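Local atomic coordinates of probable hydrogenase nickel incorporation protein hypB (Methanocaldococcus jannaschii, PDB entry 2HF9), a protein that binds GTP, probably hydrolyses it slowly, and as a homodimer is probably required for inserting nickel into [NiFe] hydrogenases during their maturation. Residues 50-55 and 123-128; 145-150 and 169-174. One frame throughout, in Å; residues are numbered along the deposited sequence.

Contact 1: residues 50-55 and 123-128; sequences GKTLLI and FIENVG. With MG (magnesium ion), chain C; GSP (5'-guanosine-diphosphate-monothiophosphate), chain E.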
ATOM      1  N   GLY A  50       5.196   8.915   1.381  1.00  8.53           N
ATOM      2  CA  GLY A  50       6.050  10.098   1.253  1.00  8.21           C
ATOM      3  C   GLY A  50       7.455   9.833   0.737  1.00  7.88           C
ATOM      4  O   GLY A  50       8.336  10.674   0.910  1.00  8.09           O
ATOM      5  N   LYS A  51       7.657   8.686   0.081  1.00  7.75           N
ATOM      6  CA  LYS A  51       8.980   8.281  -0.424  1.00  7.58           C
ATOM      7  C   LYS A  51       9.571   9.311  -1.384  1.00  7.00           C
ATOM      8  O   LYS A  51      10.726   9.713  -1.243  1.00  6.38           O
ATOM      9  CB  LYS A  51       8.913   6.914  -1.127  1.00  7.51           C
ATOM     10  CG  LYS A  51       8.414   5.751  -0.269  1.00  8.70           C
ATOM     11  CD  LYS A  51       8.478   4.404  -1.024  1.00  8.89           C
ATOM     12  CE  LYS A  51       7.408   4.275  -2.117  1.00 10.90           C
ATOM     13  NZ  LYS A  51       6.030   4.496  -1.597  1.00 13.16           N
ATOM     14  N   THR A  52       8.777   9.732  -2.364  1.00  6.97           N
ATOM     15  CA  THR A  52       9.267  10.669  -3.378  1.00  6.84           C
ATOM     16  C   THR A  52       9.572  12.032  -2.773  1.00  7.05           C
ATOM     17  O   THR A  52      10.636  12.592  -3.025  1.00  7.38           O
ATOM     18  CB  THR A  52       8.306  10.802  -4.564  1.00  6.67           C
ATOM     19  OG1 THR A  52       8.113   9.511  -5.153  1.00  5.59           O
ATOM     20  CG2 THR A  52       8.886  11.741  -5.622  1.00  6.99           C
ATOM     21  N   LEU A  53       8.653  12.548  -1.959  1.00  7.50           N
ATOM     22  CA  LEU A  53       8.878  13.827  -1.291  1.00  7.71           C
ATOM     23  C   LEU A  53      10.132  13.796  -0.411  1.00  7.51           C
ATOM     24  O   LEU A  53      10.889  14.763  -0.379  1.00  7.48           O
ATOM     25  CB  LEU A  53       7.651  14.259  -0.488  1.00  7.82           C
ATOM     26  CG  LEU A  53       7.623  15.709   0.020  1.00  7.84           C
ATOM     27  CD1 LEU A  53       7.910  16.730  -1.086  1.00  8.78           C
ATOM     28  CD2 LEU A  53       6.285  16.004   0.687  1.00  8.27           C
ATOM     29  N   LEU A  54      10.352  12.682   0.286  1.00  7.64           N
ATOM     30  CA  LEU A  54      11.563  12.495   1.084  1.00  7.74           C
ATOM     31  C   LEU A  54      12.813  12.511   0.209  1.00  7.89           C
ATOM     32  O   LEU A  54      13.794  13.191   0.528  1.00  7.82           O
ATOM     33  CB  LEU A  54      11.498  11.192   1.894  1.00  7.77           C
ATOM     34  CG  LEU A  54      12.722  10.837   2.752  1.00  8.18           C
ATOM     35  CD1 LEU A  54      13.043  11.936   3.775  1.00  7.99           C
ATOM     36  CD2 LEU A  54      12.531   9.491   3.444  1.00  7.22           C
ATOM     37  N   ILE A  55      12.770  11.764  -0.892  1.00  8.00           N
ATOM     38  CA  ILE A  55      13.895  11.696  -1.829  1.00  8.32           C
ATOM     39  C   ILE A  55      14.189  13.084  -2.417  1.00  8.77           C
ATOM     40  O   ILE A  55      15.354  13.504  -2.489  1.00  8.74           O
ATOM     41  CB  ILE A  55      13.655  10.620  -2.930  1.00  8.43           C
ATOM     42  CG1 ILE A  55      13.893   9.218  -2.354  1.00  8.05           C
ATOM     43  CG2 ILE A  55      14.558  10.855  -4.149  1.00  8.20           C
ATOM     44  CD1 ILE A  55      13.379   8.083  -3.224  1.00  8.31           C
ATOM     45  N   PHE A 123      19.643   6.706  -4.655  1.00 10.16           N
ATOM     46  CA  PHE A 123      18.350   6.550  -3.992  1.00  9.93           C
ATOM     47  C   PHE A 123      17.432   5.741  -4.895  1.00  9.61           C
ATOM     48  O   PHE A 123      17.133   6.154  -6.019  1.00  9.86           O
ATOM     49  CB  PHE A 123      17.698   7.908  -3.684  1.00  9.94           C
ATOM     50  CG  PHE A 123      18.508   8.806  -2.773  1.00 10.17           C
ATOM     51  CD1 PHE A 123      18.445  10.193  -2.929  1.00 10.09           C
ATOM     52  CD2 PHE A 123      19.312   8.281  -1.762  1.00 10.58           C
ATOM     53  CE1 PHE A 123      19.174  11.048  -2.099  1.00 10.37           C
ATOM     54  CE2 PHE A 123      20.053   9.125  -0.925  1.00 10.64           C
ATOM     55  CZ  PHE A 123      19.982  10.514  -1.097  1.00 10.38           C
ATOM     56  N   ILE A 124      16.993   4.587  -4.408  1.00  9.26           N
ATOM     57  CA  ILE A 124      16.067   3.749  -5.157  1.00  9.09           C
ATOM     58  C   ILE A 124      14.682   3.806  -4.527  1.00  9.11           C
ATOM     59  O   ILE A 124      14.512   3.421  -3.367  1.00  8.75           O
ATOM     60  CB  ILE A 124      16.533   2.272  -5.207  1.00  9.06           C
ATOM     61  CG1 ILE A 124      17.990   2.166  -5.672  1.00  8.87           C
ATOM     62  CG2 ILE A 124      15.594   1.443  -6.094  1.00  9.26           C
ATOM     63  CD1 ILE A 124      18.514   0.733  -5.730  1.00  9.00           C
ATOM     64  N   GLU A 125      13.696   4.292  -5.279  1.00  9.16           N
ATOM     65  CA  GLU A 125      12.320   4.234  -4.800  1.00  9.82           C
ATOM     66  C   GLU A 125      11.666   2.940  -5.252  1.00 10.22           C
ATOM     67  O   GLU A 125      11.378   2.753  -6.436  1.00  9.98           O
ATOM     68  CB  GLU A 125      11.486   5.439  -5.233  1.00  9.82           C
ATOM     69  CG  GLU A 125      10.096   5.422  -4.607  1.00  9.47           C
ATOM     70  CD  GLU A 125       9.340   6.715  -4.782  1.00  9.00           C
ATOM     71  OE1 GLU A 125       9.979   7.755  -5.018  1.00  9.36           O
ATOM     72  OE2 GLU A 125       8.095   6.699  -4.690  1.00  9.59           O
ATOM     73  N   ASN A 126      11.451   2.052  -4.289  1.00 10.78           N
ATOM     74  CA  ASN A 126      10.811   0.774  -4.529  1.00 11.56           C
ATOM     75  C   ASN A 126       9.323   0.978  -4.799  1.00 12.39           C
ATOM     76  O   ASN A 126       8.798   2.081  -4.625  1.00 12.38           O
ATOM     77  CB  ASN A 126      11.006  -0.125  -3.306  1.00 11.25           C
ATOM     78  CG  ASN A 126      11.196  -1.580  -3.670  1.00 11.18           C
ATOM     79  OD1 ASN A 126      10.490  -2.128  -4.521  1.00 11.66           O
ATOM     80  ND2 ASN A 126      12.148  -2.222  -3.008  1.00 10.58           N
ATOM     81  N   VAL A 127       8.636  -0.078  -5.219  1.00 13.65           N
ATOM     82  CA  VAL A 127       7.192   0.025  -5.426  1.00 14.93           C
ATOM     83  C   VAL A 127       6.491   0.134  -4.061  1.00 15.33           C
ATOM     84  O   VAL A 127       6.979  -0.406  -3.066  1.00 15.60           O
ATOM     85  CB  VAL A 127       6.626  -1.146  -6.273  1.00 15.11           C
ATOM     86  CG1 VAL A 127       7.568  -1.506  -7.427  1.00 15.98           C
ATOM     87  CG2 VAL A 127       6.376  -2.349  -5.415  1.00 15.95           C
ATOM     88  N   GLY A 128       5.373   0.860  -4.016  1.00 16.11           N
ATOM     89  CA  GLY A 128       4.615   1.048  -2.773  1.00 16.84           C
ATOM     90  C   GLY A 128       3.857  -0.200  -2.365  1.00 17.48           C
ATOM     91  O   GLY A 128       2.816  -0.517  -2.941  1.00 17.43           O
TER
HETATM   92 MG    MG C 301       6.566   8.148  -5.083  1.00  9.08          MG
HETATM   93  PG  GSP E 300       3.904   6.557  -4.283  1.00 11.07           P
HETATM   94  O3B GSP E 300       3.793   7.644  -3.102  1.00  9.62           O
HETATM   95  S1G GSP E 300       3.652   4.977  -3.643  1.00 14.64           S
HETATM   96  O2G GSP E 300       2.796   6.913  -5.292  1.00 11.12           O
HETATM   97  O3G GSP E 300       5.281   6.683  -4.956  1.00 11.07           O
HETATM   98  PB  GSP E 300       5.045   8.224  -2.265  1.00  7.54           P
HETATM   99  O1B GSP E 300       5.284   7.343  -1.103  1.00  6.95           O
HETATM  100  O2B GSP E 300       6.252   8.438  -3.084  1.00  6.70           O
HETATM  101  PA  GSP E 300       4.548  11.091  -2.177  1.00  8.40           P
HETATM  102  O1A GSP E 300       5.910  11.640  -1.975  1.00  7.61           O
HETATM  103  O2A GSP E 300       4.108  11.213  -3.591  1.00  7.27           O
HETATM  104  O3A GSP E 300       4.422   9.577  -1.643  1.00  7.92           O
HETATM  105  O5' GSP E 300       3.555  11.826  -1.158  1.00  8.66           O
HETATM  106  C5' GSP E 300       2.186  11.478  -1.092  1.00  9.19           C
HETATM  107  C4' GSP E 300       1.368  12.681  -0.636  1.00  9.10           C
HETATM  108  O4' GSP E 300       1.610  12.960   0.733  1.00  8.82           O
HETATM  109  C3' GSP E 300       1.695  13.956  -1.396  1.00  9.46           C
HETATM  110  O3' GSP E 300       0.465  14.618  -1.589  1.00 10.23           O
HETATM  111  C2' GSP E 300       2.572  14.742  -0.446  1.00  9.52           C
HETATM  112  O2' GSP E 300       2.420  16.128  -0.604  1.00 11.22           O
HETATM  113  C1' GSP E 300       2.042  14.301   0.904  1.00  8.75           C
HETATM  114  N9  GSP E 300       3.002  14.286   2.020  1.00  8.24           N
HETATM  115  C8  GSP E 300       4.191  13.606   2.112  1.00  8.37           C
HETATM  116  N7  GSP E 300       4.710  13.838   3.339  1.00  8.78           N
HETATM  117  C5  GSP E 300       3.864  14.636   4.030  1.00  8.34           C
HETATM  118  C6  GSP E 300       3.901  15.170   5.318  1.00  8.74           C
HETATM  119  O6  GSP E 300       4.850  14.932   6.063  1.00  7.63           O
HETATM  120  N1  GSP E 300       2.855  15.965   5.751  1.00  8.29           N
HETATM  121  C2  GSP E 300       1.786  16.233   4.912  1.00  8.22           C
HETATM  122  N2  GSP E 300       0.786  17.003   5.330  1.00  8.01           N
HETATM  123  N3  GSP E 300       1.751  15.698   3.637  1.00  8.10           N
HETATM  124  C4  GSP E 300       2.777  14.912   3.211  1.00  8.28           C
HETATM  125  O   HOH W   1       5.146   9.557  -5.491  1.00  8.69           O
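The carboxylate of Glu-125 meets Thr-52 through one oxygen and magnesium through the other: Thr-52 OG1 donates to Glu-125 OE1 at 2.6 Å on the syn lone pair, while Glu-125 OE2 binds the magnesium ion at 2.1 Å. Over one face of the carboxylate stands CB of Lys-51, 3.7 Å from Glu-125 CD, while CE approaches OE2 obliquely at 3.6 Å. The ring of Phe-123 has an apolar setting; Ile-55 CG2 approaches its CD1 obliquely at 4.1 Å, and Phe-43 meets it with its ring plane nearly perpendicular. Ile-55 also sends CD1 against CB of Glu-125, so the stem of the acid is covered by hydrocarbon. That stem runs extended, CG anti to the backbone N (chi1 -174°), and carries the carboxylate across to the start of helix 51-62.

Thr-52 OG1 is itself a magnesium ligand, so one hydroxyl serves both metal and acid; GSP O3G and O2B, a water and Asp-80 complete the six ligands. Lys-51 bends at chi3 (-73°) and chi4 (-55°), turning NZ back to GSP O1B at 3.0 Å, with GSP S1G also near. O1B is gripped by three N-H donors, the others being the backbone amides of Gly-50 and Lys-51, while the amides of Thr-52 and Leu-53 hold O2B and O1A. A methionine in place of Lys-51 would probably leave O1B with its two backbone donors and take away one of the positive charges beside the phosphates.

The last residues of the Walker A P-loop and the first turn of helix 51-62 here face strand 121-125 and the residues that follow it. Magnesium ties O2B and O3G to both segments, and the positive lysine and the amides at the helix start are likely to offset the negative charge gathered by triphosphate and acid.

Contact 2: residues 145-150 and 169-174; sequences VVISTT and IVINKI. With GSP (5'-guanosine-diphosphate-monothiophosphate), chain E.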
ATOM      1  N   VAL A 145      12.255   2.148   5.447  1.00  8.77           N
ATOM      2  CA  VAL A 145      10.815   1.944   5.324  1.00  8.54           C
ATOM      3  C   VAL A 145      10.091   3.208   5.772  1.00  8.43           C
ATOM      4  O   VAL A 145      10.243   3.659   6.912  1.00  8.02           O
ATOM      5  CB  VAL A 145      10.303   0.692   6.096  1.00  8.54           C
ATOM      6  CG1 VAL A 145       8.777   0.588   6.021  1.00  8.76           C
ATOM      7  CG2 VAL A 145      10.929  -0.570   5.539  1.00  9.06           C
ATOM      8  N   VAL A 146       9.326   3.783   4.848  1.00  8.33           N
ATOM      9  CA  VAL A 146       8.535   4.967   5.124  1.00  8.59           C
ATOM     10  C   VAL A 146       7.069   4.573   5.257  1.00  8.82           C
ATOM     11  O   VAL A 146       6.461   4.069   4.315  1.00  8.58           O
ATOM     12  CB  VAL A 146       8.677   6.030   3.997  1.00  8.74           C
ATOM     13  CG1 VAL A 146       7.960   7.331   4.387  1.00  8.33           C
ATOM     14  CG2 VAL A 146      10.146   6.291   3.683  1.00  8.68           C
ATOM     15  N   ILE A 147       6.515   4.779   6.442  1.00  9.06           N
ATOM     16  CA  ILE A 147       5.073   4.703   6.615  1.00  9.58           C
ATOM     17  C   ILE A 147       4.599   6.055   7.113  1.00  9.52           C
ATOM     18  O   ILE A 147       5.411   6.922   7.441  1.00 10.04           O
ATOM     19  CB  ILE A 147       4.611   3.553   7.560  1.00  9.78           C
ATOM     20  CG1 ILE A 147       5.238   3.667   8.969  1.00 10.33           C
ATOM     21  CG2 ILE A 147       4.797   2.182   6.876  1.00 10.39           C
ATOM     22  CD1 ILE A 147       6.650   3.097   9.117  1.00 12.36           C
ATOM     23  N   SER A 148       3.292   6.258   7.148  1.00  9.30           N
ATOM     24  CA  SER A 148       2.790   7.549   7.577  1.00  9.36           C
ATOM     25  C   SER A 148       1.593   7.421   8.502  1.00  9.47           C
ATOM     26  O   SER A 148       0.883   6.409   8.485  1.00  9.21           O
ATOM     27  CB  SER A 148       2.485   8.438   6.369  1.00  9.28           C
ATOM     28  OG  SER A 148       1.321   8.008   5.695  1.00  9.64           O
ATOM     29  N   THR A 149       1.381   8.456   9.313  1.00  9.53           N
ATOM     30  CA  THR A 149       0.309   8.459  10.310  1.00  9.97           C
ATOM     31  C   THR A 149      -1.069   8.210   9.688  1.00 10.15           C
ATOM     32  O   THR A 149      -1.935   7.608  10.318  1.00 10.34           O
ATOM     33  CB  THR A 149       0.283   9.781  11.116  1.00 10.11           C
ATOM     34  OG1 THR A 149      -0.025  10.872  10.241  1.00 10.18           O
ATOM     35  CG2 THR A 149       1.641  10.034  11.783  1.00  9.35           C
ATOM     36  N   THR A 150      -1.246   8.645   8.440  1.00 10.12           N
ATOM     37  CA  THR A 150      -2.546   8.589   7.767  1.00 10.51           C
ATOM     38  C   THR A 150      -2.988   7.183   7.348  1.00 10.84           C
ATOM     39  O   THR A 150      -4.133   6.989   6.931  1.00 10.98           O
ATOM     40  CB  THR A 150      -2.621   9.559   6.569  1.00 10.35           C
ATOM     41  OG1 THR A 150      -1.604   9.239   5.606  1.00 10.28           O
ATOM     42  CG2 THR A 150      -2.447  10.991   7.040  1.00 10.17           C
ATOM     43  N   ILE A 169      13.383   3.347  10.050  1.00  7.94           N
ATOM     44  CA  ILE A 169      11.932   3.403   9.962  1.00  7.62           C
ATOM     45  C   ILE A 169      11.494   4.859  10.136  1.00  7.50           C
ATOM     46  O   ILE A 169      11.765   5.495  11.164  1.00  7.30           O
ATOM     47  CB  ILE A 169      11.257   2.466  10.986  1.00  7.78           C
ATOM     48  CG1 ILE A 169      11.617   1.007  10.671  1.00  7.88           C
ATOM     49  CG2 ILE A 169       9.741   2.652  10.966  1.00  7.26           C
ATOM     50  CD1 ILE A 169      11.404   0.018  11.810  1.00  8.69           C
ATOM     51  N   VAL A 170      10.852   5.382   9.098  1.00  7.03           N
ATOM     52  CA  VAL A 170      10.359   6.755   9.086  1.00  6.82           C
ATOM     53  C   VAL A 170       8.844   6.754   9.270  1.00  6.91           C
ATOM     54  O   VAL A 170       8.107   6.160   8.476  1.00  6.89           O
ATOM     55  CB  VAL A 170      10.739   7.480   7.767  1.00  6.64           C
ATOM     56  CG1 VAL A 170      10.168   8.891   7.734  1.00  6.64           C
ATOM     57  CG2 VAL A 170      12.255   7.517   7.602  1.00  6.53           C
ATOM     58  N   ILE A 171       8.398   7.388  10.349  1.00  6.85           N
ATOM     59  CA  ILE A 171       6.982   7.604  10.598  1.00  6.79           C
ATOM     60  C   ILE A 171       6.698   9.030  10.143  1.00  6.52           C
ATOM     61  O   ILE A 171       6.977  10.005  10.860  1.00  6.36           O
ATOM     62  CB  ILE A 171       6.616   7.368  12.085  1.00  6.80           C
ATOM     63  CG1 ILE A 171       6.975   5.931  12.495  1.00  7.62           C
ATOM     64  CG2 ILE A 171       5.130   7.634  12.331  1.00  7.34           C
ATOM     65  CD1 ILE A 171       7.234   5.738  13.984  1.00  7.48           C
ATOM     66  N   ASN A 172       6.183   9.134   8.921  1.00  6.36           N
ATOM     67  CA  ASN A 172       5.997  10.407   8.240  1.00  6.35           C
ATOM     68  C   ASN A 172       4.590  10.972   8.478  1.00  6.69           C
ATOM     69  O   ASN A 172       3.722  10.284   9.033  1.00  6.48           O
ATOM     70  CB  ASN A 172       6.287  10.239   6.733  1.00  6.34           C
ATOM     71  CG  ASN A 172       6.366  11.563   5.986  1.00  6.54           C
ATOM     72  OD1 ASN A 172       5.906  11.667   4.840  1.00  8.32           O
ATOM     73  ND2 ASN A 172       6.943  12.577   6.621  1.00  5.12           N
ATOM     74  N   LYS A 173       4.386  12.222   8.061  1.00  6.88           N
ATOM     75  CA  LYS A 173       3.106  12.939   8.186  1.00  7.42           C
ATOM     76  C   LYS A 173       2.668  13.110   9.642  1.00  7.86           C
ATOM     77  O   LYS A 173       1.478  13.026   9.946  1.00  8.09           O
ATOM     78  CB  LYS A 173       1.992  12.264   7.362  1.00  7.24           C
ATOM     79  CG  LYS A 173       2.293  12.120   5.873  1.00  7.33           C
ATOM     80  CD  LYS A 173       1.105  11.533   5.117  1.00  7.49           C
ATOM     81  CE  LYS A 173       1.535  11.006   3.761  1.00  8.44           C
ATOM     82  NZ  LYS A 173       0.594   9.939   3.280  1.00 10.25           N
ATOM     83  N   ILE A 174       3.621  13.367  10.535  1.00  8.40           N
ATOM     84  CA  ILE A 174       3.283  13.546  11.954  1.00  8.94           C
ATOM     85  C   ILE A 174       2.386  14.766  12.178  1.00  9.50           C
ATOM     86  O   ILE A 174       1.676  14.846  13.183  1.00  9.31           O
ATOM     87  CB  ILE A 174       4.531  13.576  12.893  1.00  9.02           C
ATOM     88  CG1 ILE A 174       5.455  14.765  12.575  1.00  8.80           C
ATOM     89  CG2 ILE A 174       5.252  12.216  12.865  1.00  8.47           C
ATOM     90  CD1 ILE A 174       6.568  14.993  13.609  1.00  9.24           C
TER
HETATM   91  PG  GSP E 300       3.904   6.557  -4.283  1.00 11.07           P
HETATM   92  O3B GSP E 300       3.793   7.644  -3.102  1.00  9.62           O
HETATM   93  S1G GSP E 300       3.652   4.977  -3.643  1.00 14.64           S
HETATM   94  O2G GSP E 300       2.796   6.913  -5.292  1.00 11.12           O
HETATM   95  O3G GSP E 300       5.281   6.683  -4.956  1.00 11.07           O
HETATM   96  PB  GSP E 300       5.045   8.224  -2.265  1.00  7.54           P
HETATM   97  O1B GSP E 300       5.284   7.343  -1.103  1.00  6.95           O
HETATM   98  O2B GSP E 300       6.252   8.438  -3.084  1.00  6.70           O
HETATM   99  PA  GSP E 300       4.548  11.091  -2.177  1.00  8.40           P
HETATM  100  O1A GSP E 300       5.910  11.640  -1.975  1.00  7.61           O
HETATM  101  O2A GSP E 300       4.108  11.213  -3.591  1.00  7.27           O
HETATM  102  O3A GSP E 300       4.422   9.577  -1.643  1.00  7.92           O
HETATM  103  O5' GSP E 300       3.555  11.826  -1.158  1.00  8.66           O
HETATM  104  C5' GSP E 300       2.186  11.478  -1.092  1.00  9.19           C
HETATM  105  C4' GSP E 300       1.368  12.681  -0.636  1.00  9.10           C
HETATM  106  O4' GSP E 300       1.610  12.960   0.733  1.00  8.82           O
HETATM  107  C3' GSP E 300       1.695  13.956  -1.396  1.00  9.46           C
HETATM  108  O3' GSP E 300       0.465  14.618  -1.589  1.00 10.23           O
HETATM  109  C2' GSP E 300       2.572  14.742  -0.446  1.00  9.52           C
HETATM  110  O2' GSP E 300       2.420  16.128  -0.604  1.00 11.22           O
HETATM  111  C1' GSP E 300       2.042  14.301   0.904  1.00  8.75           C
HETATM  112  N9  GSP E 300       3.002  14.286   2.020  1.00  8.24           N
HETATM  113  C8  GSP E 300       4.191  13.606   2.112  1.00  8.37           C
HETATM  114  N7  GSP E 300       4.710  13.838   3.339  1.00  8.78           N
HETATM  115  C5  GSP E 300       3.864  14.636   4.030  1.00  8.34           C
HETATM  116  C6  GSP E 300       3.901  15.170   5.318  1.00  8.74           C
HETATM  117  O6  GSP E 300       4.850  14.932   6.063  1.00  7.63           O
HETATM  118  N1  GSP E 300       2.855  15.965   5.751  1.00  8.29           N
HETATM  119  C2  GSP E 300       1.786  16.233   4.912  1.00  8.22           C
HETATM  120  N2  GSP E 300       0.786  17.003   5.330  1.00  8.01           N
HETATM  121  N3  GSP E 300       1.751  15.698   3.637  1.00  8.10           N
HETATM  122  C4  GSP E 300       2.777  14.912   3.211  1.00  8.28           C
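Thr-149 OG1 donates to Lys-173 O at 2.6 Å, arriving above the carbonyl plane, 49° out of it; the hydroxyl reaches that oxygen by standing between its own backbone N and carbonyl carbon (chi1 64°). Beside it, Thr-149 N bonds to Asn-172 O. The ammonium NZ of Lys-173 donates to Ser-148 OG at 3.2 Å, but it also bonds to Gly-48 O of the P-loop and, more strongly, to Thr-150 O of the second subunit; Ser-148 OG has Glu-151 as its stronger partner. The extended lysine chain lies over the guanine, CG sitting 3.5 Å from GSP C5 on the face of the base. Asn-172 and Lys-173, with Asp-175 bonded to the nucleotide, form the N-K-x-D signature of GTPases, which reads the base.

Farther back, parallel strand pairing takes over: Val-170 N bonds to Val-145 O, Ile-147 N to Val-170 O at 2.9 Å, and Asn-172 N to Ile-147 O. Ile-147 CD1 leans across to Ile-169 CG2 at 3.6 Å, and Val-146 CG1 runs alongside Asn-172 CB.

Strands 142-148 and 168-172 are joined through helix 160-163 in a beta-alpha-beta crossover. Val-145 and Ile-147 pack on that helix, Ile-169 and Ile-171 on helix 184-194, and strand 199-202 pairs with the far side of 168-172.

Contact 1 closes before contact 2 opens along the chain, and their centres are 12 Å apart. Both belong to one parallel sheet, where strand 39-45 runs between strand 121-125 of contact 1 and strand 142-148 of contact 2; strand 168-172 comes next. The two touch where helix 51-62 lies on the sheet, Leu-54 CD2 packing on Val-146 CG2 at 4.0 Å. Segments 50-55 and 123-128 hold the phosphates and magnesium of one GSP, 169-174 meets its guanine, and Thr-150 lies against the other bound GSP. Contact 2 also reaches the second subunit, so nucleotide binding and the dimer interface share the same loops.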